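Fructosamine deglycase FrlB (PDB 3EUA) catalyses the conversion of a range of fructosamine 6-phosphates to glucose 6-phosphate and a free amino acid. Local coordinates at residues 227-232 and 257-262; 199-204 and 253-258; 238-243 and 264-269. One frame throughout, in Å; residues are numbered along the deposited sequence.

Contact 1: residues 227-232 and 257-262; sequences IHAGEY and PLEERA
Ala229 and Leu258 bring the two segments together: the methyl of Ala229 is a bump set against one turn of helix 256-269. Its CB points at the helix, 3.8 Å from Leu258 O and 4.1 Å from Leu258 CB. The CB of Ala262, one turn further on, closes the hollow at 4.2 Å from Ala229 CB. Glu259 contributes the base of its side chain, although its CB is directed the other way. The backbones come close, Ala229 CA and Glu259 CA being 5.5 Å apart, with only a methyl of the 227-232 side between them.

A second bump runs in the reverse sense. Leu258 CD2 enters the angle between His228 and Gly230, reaching 3.6 Å from His228 CE1 and 4.0 Å from Gly230 N; with no side chain, Gly230 puts only backbone in its way. The methyl meets the imidazole obliquely. With CG anti to the backbone N (chi1 176°), the His228 ring is swung out to meet it, and the ring's NE2 is hydrogen-bonded to Glu63 of the second subunit. At the other end Tyr232 lies alongside the helix, its CD2 4.0 Å from Ala262 CB. Its hydroxyl bonds to Ser266, one turn beyond Ala262. No hydrogen bond crosses between the segments, and Ala229 O is buried without a partner in the model, so the fit rests on shape.

Both segments belong to the second SIS domain. The turn 229-232 follows strand 226-228, outermost in this chain's parallel sheet of four strands, and the selenomethionine Met199 of neighbouring strand 197-200 packs on Ala229, Tyr232 and Ala262. Helix 256-269 packs against one side of the sheet, running back roughly antiparallel to strand 197-200, with Leu250 of strand 246-250 touching Glu259 and Glu260.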
loop_
_atom_site.group_PDB
_atom_site.type_symbol
_atom_site.label_atom_id
_atom_site.label_comp_id
_atom_site.label_asym_id
_atom_site.label_seq_id
_atom_site.Cartn_x
_atom_site.Cartn_y
_atom_site.Cartn_z
ATOM N N ILE A 227 -6.417 -4.785 6.579
ATOM C CA ILE A 227 -7.218 -3.600 6.286
ATOM C C ILE A 227 -6.612 -2.358 6.936
ATOM O O ILE A 227 -6.316 -2.364 8.091
ATOM C CB ILE A 227 -8.685 -3.735 6.827
ATOM C CG1 ILE A 227 -9.313 -5.067 6.396
ATOM C CG2 ILE A 227 -9.551 -2.526 6.381
ATOM C CD1 ILE A 227 -9.273 -5.278 4.951
ATOM N N HIS A 228 -6.461 -1.281 6.196
ATOM C CA HIS A 228 -5.997 -0.048 6.798
ATOM C C HIS A 228 -7.190 0.522 7.610
ATOM O O HIS A 228 -8.341 0.592 7.131
ATOM C CB HIS A 228 -5.459 0.924 5.752
ATOM C CG HIS A 228 -5.055 2.245 6.326
ATOM N ND1 HIS A 228 -5.964 3.249 6.580
ATOM C CD2 HIS A 228 -3.854 2.714 6.731
ATOM C CE1 HIS A 228 -5.335 4.283 7.103
ATOM N NE2 HIS A 228 -4.058 3.970 7.240
ATOM N N ALA A 229 -6.934 0.874 8.862
ATOM C CA ALA A 229 -8.000 1.351 9.778
ATOM C C ALA A 229 -8.818 2.539 9.289
ATOM O O ALA A 229 -9.989 2.668 9.660
ATOM C CB ALA A 229 -7.448 1.638 11.138
ATOM N N GLY A 230 -8.219 3.412 8.497
ATOM C CA GLY A 230 -8.974 4.544 7.901
ATOM C C GLY A 230 -9.875 4.042 6.751
ATOM O O GLY A 230 -11.093 4.295 6.721
ATOM N N GLU A 231 -9.263 3.292 5.828
ATOM C CA GLU A 231 -9.951 2.712 4.663
ATOM C C GLU A 231 -11.178 1.836 5.009
ATOM O O GLU A 231 -12.134 1.764 4.223
ATOM C CB GLU A 231 -8.933 1.890 3.855
ATOM C CG GLU A 231 -7.838 2.711 3.092
ATOM C CD GLU A 231 -8.417 3.527 1.946
ATOM O OE1 GLU A 231 -8.397 3.000 0.810
ATOM O OE2 GLU A 231 -8.980 4.628 2.182
ATOM N N TYR A 232 -11.093 1.152 6.155
ATOM C CA TYR A 232 -12.135 0.285 6.722
ATOM C C TYR A 232 -13.537 0.837 6.582
ATOM O O TYR A 232 -14.439 0.142 6.134
ATOM C CB TYR A 232 -11.844 0.132 8.220
ATOM C CG TYR A 232 -12.722 -0.827 9.035
ATOM C CD1 TYR A 232 -12.788 -2.188 8.712
ATOM C CD2 TYR A 232 -13.382 -0.404 10.187
ATOM C CE1 TYR A 232 -13.510 -3.088 9.463
ATOM C CE2 TYR A 232 -14.098 -1.320 10.968
ATOM C CZ TYR A 232 -14.153 -2.660 10.593
ATOM O OH TYR A 232 -14.867 -3.582 11.345
ATOM N N PRO A 257 -6.066 7.392 16.702
ATOM C CA PRO A 257 -7.519 7.616 16.598
ATOM C C PRO A 257 -8.216 6.806 15.493
ATOM O O PRO A 257 -9.391 6.451 15.653
ATOM C CB PRO A 257 -7.611 9.107 16.287
ATOM C CG PRO A 257 -6.358 9.691 16.917
ATOM C CD PRO A 257 -5.320 8.674 16.681
ATOM N N LEU A 258 -7.518 6.545 14.379
ATOM C CA LEU A 258 -8.090 5.734 13.296
ATOM C C LEU A 258 -8.374 4.328 13.804
ATOM O O LEU A 258 -9.434 3.784 13.527
ATOM C CB LEU A 258 -7.147 5.631 12.076
ATOM C CG LEU A 258 -6.994 6.823 11.118
ATOM C CD1 LEU A 258 -6.620 8.127 11.845
ATOM C CD2 LEU A 258 -5.997 6.460 9.955
ATOM N N GLU A 259 -7.422 3.785 14.572
ATOM C CA GLU A 259 -7.493 2.440 15.141
ATOM C C GLU A 259 -8.606 2.369 16.200
ATOM O O GLU A 259 -9.398 1.440 16.246
ATOM C CB GLU A 259 -6.095 2.075 15.692
ATOM C CG GLU A 259 -5.016 2.026 14.557
ATOM C CD GLU A 259 -3.556 1.897 15.004
ATOM O OE1 GLU A 259 -3.131 2.544 16.017
ATOM O OE2 GLU A 259 -2.806 1.181 14.270
ATOM N N GLU A 260 -8.679 3.390 17.033
ATOM C CA GLU A 260 -9.716 3.485 18.059
ATOM C C GLU A 260 -11.123 3.506 17.456
ATOM O O GLU A 260 -12.022 2.847 17.948
ATOM C CB GLU A 260 -9.496 4.760 18.891
ATOM C CG GLU A 260 -8.187 4.743 19.710
ATOM C CD GLU A 260 -7.911 6.037 20.507
ATOM O OE1 GLU A 260 -8.282 7.155 20.083
ATOM O OE2 GLU A 260 -7.264 5.920 21.550
ATOM N N ARG A 261 -11.299 4.254 16.368
ATOM C CA ARG A 261 -12.600 4.349 15.724
ATOM C C ARG A 261 -12.997 2.987 15.146
ATOM O O ARG A 261 -14.146 2.547 15.303
ATOM C CB ARG A 261 -12.579 5.443 14.647
ATOM C CG ARG A 261 -13.882 5.699 13.976
ATOM C CD ARG A 261 -13.682 6.514 12.751
ATOM N NE ARG A 261 -14.953 6.776 12.074
ATOM C CZ ARG A 261 -15.044 7.273 10.841
ATOM N NH1 ARG A 261 -13.955 7.574 10.145
ATOM N NH2 ARG A 261 -16.230 7.454 10.280
ATOM N N ALA A 262 -12.045 2.331 14.501
ATOM C CA ALA A 262 -12.232 0.998 13.894
ATOM C C ALA A 262 -12.608 -0.044 14.949
ATOM O O ALA A 262 -13.519 -0.847 14.750
ATOM C CB ALA A 262 -10.966 0.609 13.158
#

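Contact 2: residues 199-204 and 253-258; sequences MASGAN and DETRPL
Ala203 and Asp253 join two loops of the second SIS domain: the one leaving parallel strand 197-200, and the type I turn Asp253 to Arg256 that leads into helix 256-269. The first shell holds one clear hydrogen bond, from backbone to carboxylate. Ala203 N donates to Asp253 OD2 at 2.6 Å with an N-H...O angle of 161°, meeting the carboxylate oxygen nearly along its C-O axis. The Ala203 methyl sits beside the same oxygen.

A second link joins hydroxyls. Ser201 OG lies 2.8 Å from Thr255 OG1, and Thr255 O is a weaker alternative for the same proton; which of the two receives it is not settled. Between these links Gly202 passes close to the turn, and Thr255 CG2 packs 3.7 Å from Gly202 CA. Gly202 N also comes near Thr255 OG1, but the angle is poor for a bond, and this N-H is hydrogen-bonded instead to Glu63 of the second subunit. On the helix side of the serine, Leu258 CB packs 3.7 Å from Ser201 OG, so apolar surface flanks the hydroxyl.

The outer shell fixes these groups. Ser201 N is held by Glu259, and Asn204 N bonds back to Ser201 O, curling the loop so that Ala203 N faces the turn. Tyr45 of helix 41-50 covers Ala203, Asp253 and Thr255, tying the site to the first half of the chain. With CG between its N and carbonyl carbon (chi1 70°), the Asp253 carboxylate reaches both ways: OD2 serves the loop while OD1 caps the start of the helix, taking two bonds from Thr255. Thr255 OG1 donates to the syn lone pair of Asp253 OD1 at 2.6 Å, and Thr255 N reaches Asp253 OD1 at 2.8 Å on the anti side, 34° out of the carboxylate plane.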
loop_
_atom_site.group_PDB
_atom_site.type_symbol
_atom_site.label_atom_id
_atom_site.label_comp_id
_atom_site.label_asym_id
_atom_site.label_seq_id
_atom_site.Cartn_x
_atom_site.Cartn_y
_atom_site.Cartn_z
HETATM N N MSE A 199 -5.927 -5.583 11.033
HETATM C CA MSE A 199 -6.210 -4.165 10.835
HETATM C C MSE A 199 -5.355 -3.245 11.708
HETATM O O MSE A 199 -5.140 -3.509 12.858
HETATM C CB MSE A 199 -7.696 -3.913 11.069
HETATM C CG MSE A 199 -8.095 -2.491 10.991
HETATM SE SE MSE A 199 -9.974 -2.206 10.614
HETATM C CE MSE A 199 -9.769 -0.659 11.317
ATOM N N ALA A 200 -4.861 -2.169 11.120
ATOM C CA ALA A 200 -4.029 -1.173 11.812
ATOM C C ALA A 200 -3.840 0.037 10.875
ATOM O O ALA A 200 -4.339 0.024 9.736
ATOM C CB ALA A 200 -2.685 -1.753 12.224
ATOM N N SER A 201 -3.182 1.084 11.374
ATOM C CA SER A 201 -2.898 2.295 10.596
ATOM C C SER A 201 -1.515 2.845 10.926
ATOM O O SER A 201 -0.757 2.263 11.709
ATOM C CB SER A 201 -3.967 3.373 10.849
ATOM O OG SER A 201 -3.939 3.813 12.195
ATOM N N GLY A 202 -1.138 3.913 10.245
ATOM C CA GLY A 202 0.143 4.562 10.511
ATOM C C GLY A 202 1.352 3.657 10.486
ATOM O O GLY A 202 1.504 2.848 9.588
ATOM N N ALA A 203 2.189 3.760 11.513
ATOM C CA ALA A 203 3.425 2.999 11.629
ATOM C C ALA A 203 3.215 1.528 11.940
ATOM O O ALA A 203 4.171 0.771 11.896
ATOM C CB ALA A 203 4.319 3.623 12.678
ATOM N N ASN A 204 1.973 1.139 12.261
ATOM C CA ASN A 204 1.636 -0.238 12.614
ATOM C C ASN A 204 1.094 -1.048 11.439
ATOM O O ASN A 204 0.917 -2.272 11.557
ATOM C CB ASN A 204 0.542 -0.198 13.713
ATOM C CG ASN A 204 0.829 0.849 14.762
ATOM O OD1 ASN A 204 0.131 1.863 14.866
ATOM N ND2 ASN A 204 1.923 0.676 15.459
ATOM N N ASP A 253 1.167 5.904 17.800
ATOM C CA ASP A 253 1.512 6.994 16.890
ATOM C C ASP A 253 0.307 7.938 16.732
ATOM O O ASP A 253 -0.763 7.763 17.352
ATOM C CB ASP A 253 2.153 6.510 15.539
ATOM C CG ASP A 253 1.185 5.787 14.569
ATOM O OD1 ASP A 253 -0.054 6.008 14.598
ATOM O OD2 ASP A 253 1.692 4.984 13.733
ATOM N N GLU A 254 0.510 8.948 15.905
ATOM C CA GLU A 254 -0.484 9.954 15.659
ATOM C C GLU A 254 -1.778 9.429 15.054
ATOM O O GLU A 254 -2.778 10.104 15.145
ATOM C CB GLU A 254 0.078 11.042 14.718
ATOM C CG GLU A 254 1.225 11.926 15.226
ATOM C CD GLU A 254 2.585 11.248 15.328
ATOM O OE1 GLU A 254 2.699 10.051 14.989
ATOM O OE2 GLU A 254 3.548 11.933 15.750
ATOM N N THR A 255 -1.748 8.241 14.438
ATOM C CA THR A 255 -2.900 7.658 13.778
ATOM C C THR A 255 -3.726 6.749 14.668
ATOM O O THR A 255 -4.729 6.213 14.212
ATOM C CB THR A 255 -2.479 6.889 12.488
ATOM O OG1 THR A 255 -1.925 5.601 12.807
ATOM C CG2 THR A 255 -1.477 7.694 11.673
ATOM N N ARG A 256 -3.356 6.604 15.935
ATOM C CA ARG A 256 -4.127 5.784 16.853
ATOM C C ARG A 256 -5.656 6.096 16.824
ATOM O O ARG A 256 -6.466 5.165 16.936
ATOM C CB ARG A 256 -3.593 5.931 18.260
ATOM C CG ARG A 256 -4.338 5.103 19.282
ATOM C CD ARG A 256 -3.857 5.451 20.634
ATOM N NE ARG A 256 -4.655 4.778 21.639
ATOM C CZ ARG A 256 -4.466 3.536 22.051
ATOM N NH1 ARG A 256 -3.465 2.773 21.587
ATOM N NH2 ARG A 256 -5.275 3.067 22.986
ATOM N N PRO A 257 -6.066 7.392 16.702
ATOM C CA PRO A 257 -7.519 7.616 16.598
ATOM C C PRO A 257 -8.216 6.806 15.493
ATOM O O PRO A 257 -9.391 6.451 15.653
ATOM C CB PRO A 257 -7.611 9.107 16.287
ATOM C CG PRO A 257 -6.358 9.691 16.917
ATOM C CD PRO A 257 -5.320 8.674 16.681
ATOM N N LEU A 258 -7.518 6.545 14.379
ATOM C CA LEU A 258 -8.090 5.734 13.296
ATOM C C LEU A 258 -8.374 4.328 13.804
ATOM O O LEU A 258 -9.434 3.784 13.527
ATOM C CB LEU A 258 -7.147 5.631 12.076
ATOM C CG LEU A 258 -6.994 6.823 11.118
ATOM C CD1 LEU A 258 -6.620 8.127 11.845
ATOM C CD2 LEU A 258 -5.997 6.460 9.955
#

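Contact 3: residues 238-243 and 264-269; sequences EIIDES and TFSKKY
Asp241 and Tyr269 bring their backbones together at the helix end, where Asp241 CA lies 3.4 Å from Tyr269 O in a CA-H...O contact bent to 123° at the hydrogen. No conventional hydrogen bond joins the two segments, and the side chains do most of the packing.

Ile240 carries it with both branches. CG2 reaches Phe265 CE2 at 3.8 Å, obliquely to the ring, and also touches Tyr269 CB, 4.2 Å away. The longer branch is extended (chi2 170°), which carries CD1 to 3.8 Å from Ser266 CB. Ile240 therefore spreads over one turn of the helix, bounded by Phe265, Ser266 and Tyr269. The isoleucine and Phe265 run antiparallel to each other, whereas Tyr269 lies roughly perpendicular to Ile240. The two aromatics support each other within the helix: Tyr269 CD2 stands 3.4 Å above one face of the Phe265 ring, offset toward its rim.

The loop lies between strands 226-228 and 246-250 of the second SIS domain, and packs here on the final turns of helix 256-269. An Asx turn shapes the loop just beyond the isoleucine. Asp241 OD1 takes Ser243 N at 2.8 Å, on the anti side and 31° out of the carboxylate plane, while Ser243 OG donates to that oxygen's syn lone pair.

Phe246 also packs on Ile240, and Tyr232 touches its CD1 with the hydroxyl. Ser266 OG, the partner of that hydroxyl, is also bonded to Ala262 O. The second subunit borders the site: its Tyr323 hydroxyl is hydrogen-bonded to Ile240 O, and its Val327 packs on Tyr269.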
loop_
_atom_site.group_PDB
_atom_site.type_symbol
_atom_site.label_atom_id
_atom_site.label_comp_id
_atom_site.label_asym_id
_atom_site.label_seq_id
_atom_site.Cartn_x
_atom_site.Cartn_y
_atom_site.Cartn_z
ATOM N N GLU A 238 -18.190 -3.416 5.735
ATOM C CA GLU A 238 -19.420 -4.151 5.392
ATOM C C GLU A 238 -19.272 -5.667 5.576
ATOM O O GLU A 238 -20.274 -6.382 5.744
ATOM C CB GLU A 238 -19.838 -3.856 3.957
ATOM C CG GLU A 238 -20.446 -2.502 3.783
ATOM C CD GLU A 238 -21.883 -2.368 4.313
ATOM O OE1 GLU A 238 -22.682 -3.312 4.222
ATOM O OE2 GLU A 238 -22.248 -1.281 4.753
ATOM N N ILE A 239 -18.039 -6.156 5.553
ATOM C CA ILE A 239 -17.772 -7.582 5.698
ATOM C C ILE A 239 -17.925 -8.103 7.134
ATOM O O ILE A 239 -18.181 -9.287 7.337
ATOM C CB ILE A 239 -16.309 -7.947 5.232
ATOM C CG1 ILE A 239 -16.224 -9.391 4.758
ATOM C CG2 ILE A 239 -15.323 -7.736 6.334
ATOM C CD1 ILE A 239 -17.090 -9.709 3.534
ATOM N N ILE A 240 -17.834 -7.237 8.127
ATOM C CA ILE A 240 -17.867 -7.725 9.487
ATOM C C ILE A 240 -19.261 -8.103 9.985
ATOM O O ILE A 240 -20.284 -7.482 9.632
ATOM C CB ILE A 240 -17.149 -6.737 10.486
ATOM C CG1 ILE A 240 -16.670 -7.468 11.746
ATOM C CG2 ILE A 240 -18.030 -5.542 10.870
ATOM C CD1 ILE A 240 -15.763 -6.619 12.640
ATOM N N ASP A 241 -19.278 -9.193 10.752
ATOM C CA ASP A 241 -20.466 -9.681 11.456
ATOM C C ASP A 241 -19.893 -10.489 12.631
ATOM O O ASP A 241 -18.663 -10.568 12.772
ATOM C CB ASP A 241 -21.472 -10.419 10.546
ATOM C CG ASP A 241 -20.990 -11.768 10.065
ATOM O OD1 ASP A 241 -20.093 -12.343 10.690
ATOM O OD2 ASP A 241 -21.582 -12.287 9.082
ATOM N N GLU A 242 -20.719 -11.126 13.457
ATOM C CA GLU A 242 -20.165 -11.819 14.640
ATOM C C GLU A 242 -19.278 -13.012 14.346
ATOM O O GLU A 242 -18.519 -13.452 15.211
ATOM C CB GLU A 242 -21.274 -12.202 15.634
ATOM C CG GLU A 242 -21.893 -10.951 16.259
ATOM C CD GLU A 242 -22.949 -11.222 17.331
ATOM O OE1 GLU A 242 -23.308 -12.409 17.590
ATOM O OE2 GLU A 242 -23.412 -10.215 17.916
ATOM N N SER A 243 -19.342 -13.531 13.130
ATOM C CA SER A 243 -18.531 -14.701 12.812
ATOM C C SER A 243 -17.183 -14.404 12.134
ATOM O O SER A 243 -16.407 -15.325 11.939
ATOM C CB SER A 243 -19.323 -15.642 11.885
ATOM O OG SER A 243 -19.423 -15.103 10.565
ATOM N N THR A 264 -13.926 0.527 17.948
ATOM C CA THR A 264 -15.244 0.860 18.476
ATOM C C THR A 264 -16.353 0.228 17.622
ATOM O O THR A 264 -17.257 -0.421 18.149
ATOM C CB THR A 264 -15.452 2.412 18.582
ATOM O OG1 THR A 264 -14.506 2.955 19.508
ATOM C CG2 THR A 264 -16.834 2.750 19.061
ATOM N N PHE A 265 -16.274 0.431 16.307
ATOM C CA PHE A 265 -17.265 -0.117 15.415
ATOM C C PHE A 265 -17.275 -1.638 15.468
ATOM O O PHE A 265 -18.332 -2.239 15.626
ATOM C CB PHE A 265 -16.984 0.342 13.982
ATOM C CG PHE A 265 -17.939 -0.200 12.987
ATOM C CD1 PHE A 265 -19.156 0.422 12.780
ATOM C CD2 PHE A 265 -17.614 -1.320 12.219
ATOM C CE1 PHE A 265 -20.037 -0.055 11.865
ATOM C CE2 PHE A 265 -18.506 -1.830 11.291
ATOM C CZ PHE A 265 -19.710 -1.191 11.109
ATOM N N SER A 266 -16.084 -2.237 15.352
ATOM C CA SER A 266 -15.912 -3.692 15.320
ATOM C C SER A 266 -16.461 -4.380 16.569
ATOM O O SER A 266 -16.987 -5.490 16.469
ATOM C CB SER A 266 -14.439 -4.068 15.092
ATOM O OG SER A 266 -13.945 -3.456 13.899
ATOM N N LYS A 267 -16.328 -3.730 17.730
ATOM C CA LYS A 267 -16.869 -4.262 18.972
ATOM C C LYS A 267 -18.406 -4.263 18.991
ATOM O O LYS A 267 -19.012 -5.105 19.649
ATOM C CB LYS A 267 -16.322 -3.474 20.160
ATOM C CG LYS A 267 -14.846 -3.697 20.457
ATOM C CD LYS A 267 -14.518 -3.391 21.932
ATOM C CE LYS A 267 -14.663 -1.940 22.324
ATOM N NZ LYS A 267 -14.804 -1.811 23.816
ATOM N N LYS A 268 -19.031 -3.337 18.271
ATOM C CA LYS A 268 -20.488 -3.275 18.211
ATOM C C LYS A 268 -21.077 -4.287 17.229
ATOM O O LYS A 268 -22.086 -4.928 17.537
ATOM C CB LYS A 268 -20.941 -1.865 17.828
ATOM C CG LYS A 268 -22.469 -1.641 17.887
ATOM C CD LYS A 268 -22.798 -0.145 17.634
ATOM C CE LYS A 268 -24.278 0.207 17.734
ATOM N NZ LYS A 268 -24.752 -0.002 19.127
ATOM N N TYR A 269 -20.449 -4.431 16.062
ATOM C CA TYR A 269 -20.948 -5.315 14.997
ATOM C C TYR A 269 -20.225 -6.641 14.788
ATOM O O TYR A 269 -20.702 -7.510 14.065
ATOM C CB TYR A 269 -20.938 -4.530 13.689
ATOM C CG TYR A 269 -21.847 -3.394 13.848
ATOM C CD1 TYR A 269 -23.218 -3.590 13.813
ATOM C CD2 TYR A 269 -21.366 -2.142 14.148
ATOM C CE1 TYR A 269 -24.065 -2.554 14.022
ATOM C CE2 TYR A 269 -22.206 -1.104 14.361
ATOM C CZ TYR A 269 -23.548 -1.297 14.297
ATOM O OH TYR A 269 -24.364 -0.210 14.500
#

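How the contacts relate
From the N terminus, the chain lays down 199-204, 227-232 and 238-243 before any contact closes. Contact 2 closes first, at 253-258, bringing 48 intervening residues back to the end of strand 197-200. Contact 1 follows at 257-262, overlapping the same stretch by Pro257 and Leu258; it starts inside the larger loop and ends just past it. Contact 3, from 238-243 to 264-269, crosses both. All three second partners lie on or lead into helix 256-269, so successive turns tie down the exits of neighbouring strands 197-200 and 226-228, then the loop before strand 246-250. Centres of contacts 2 and 3 are about 19 Å apart.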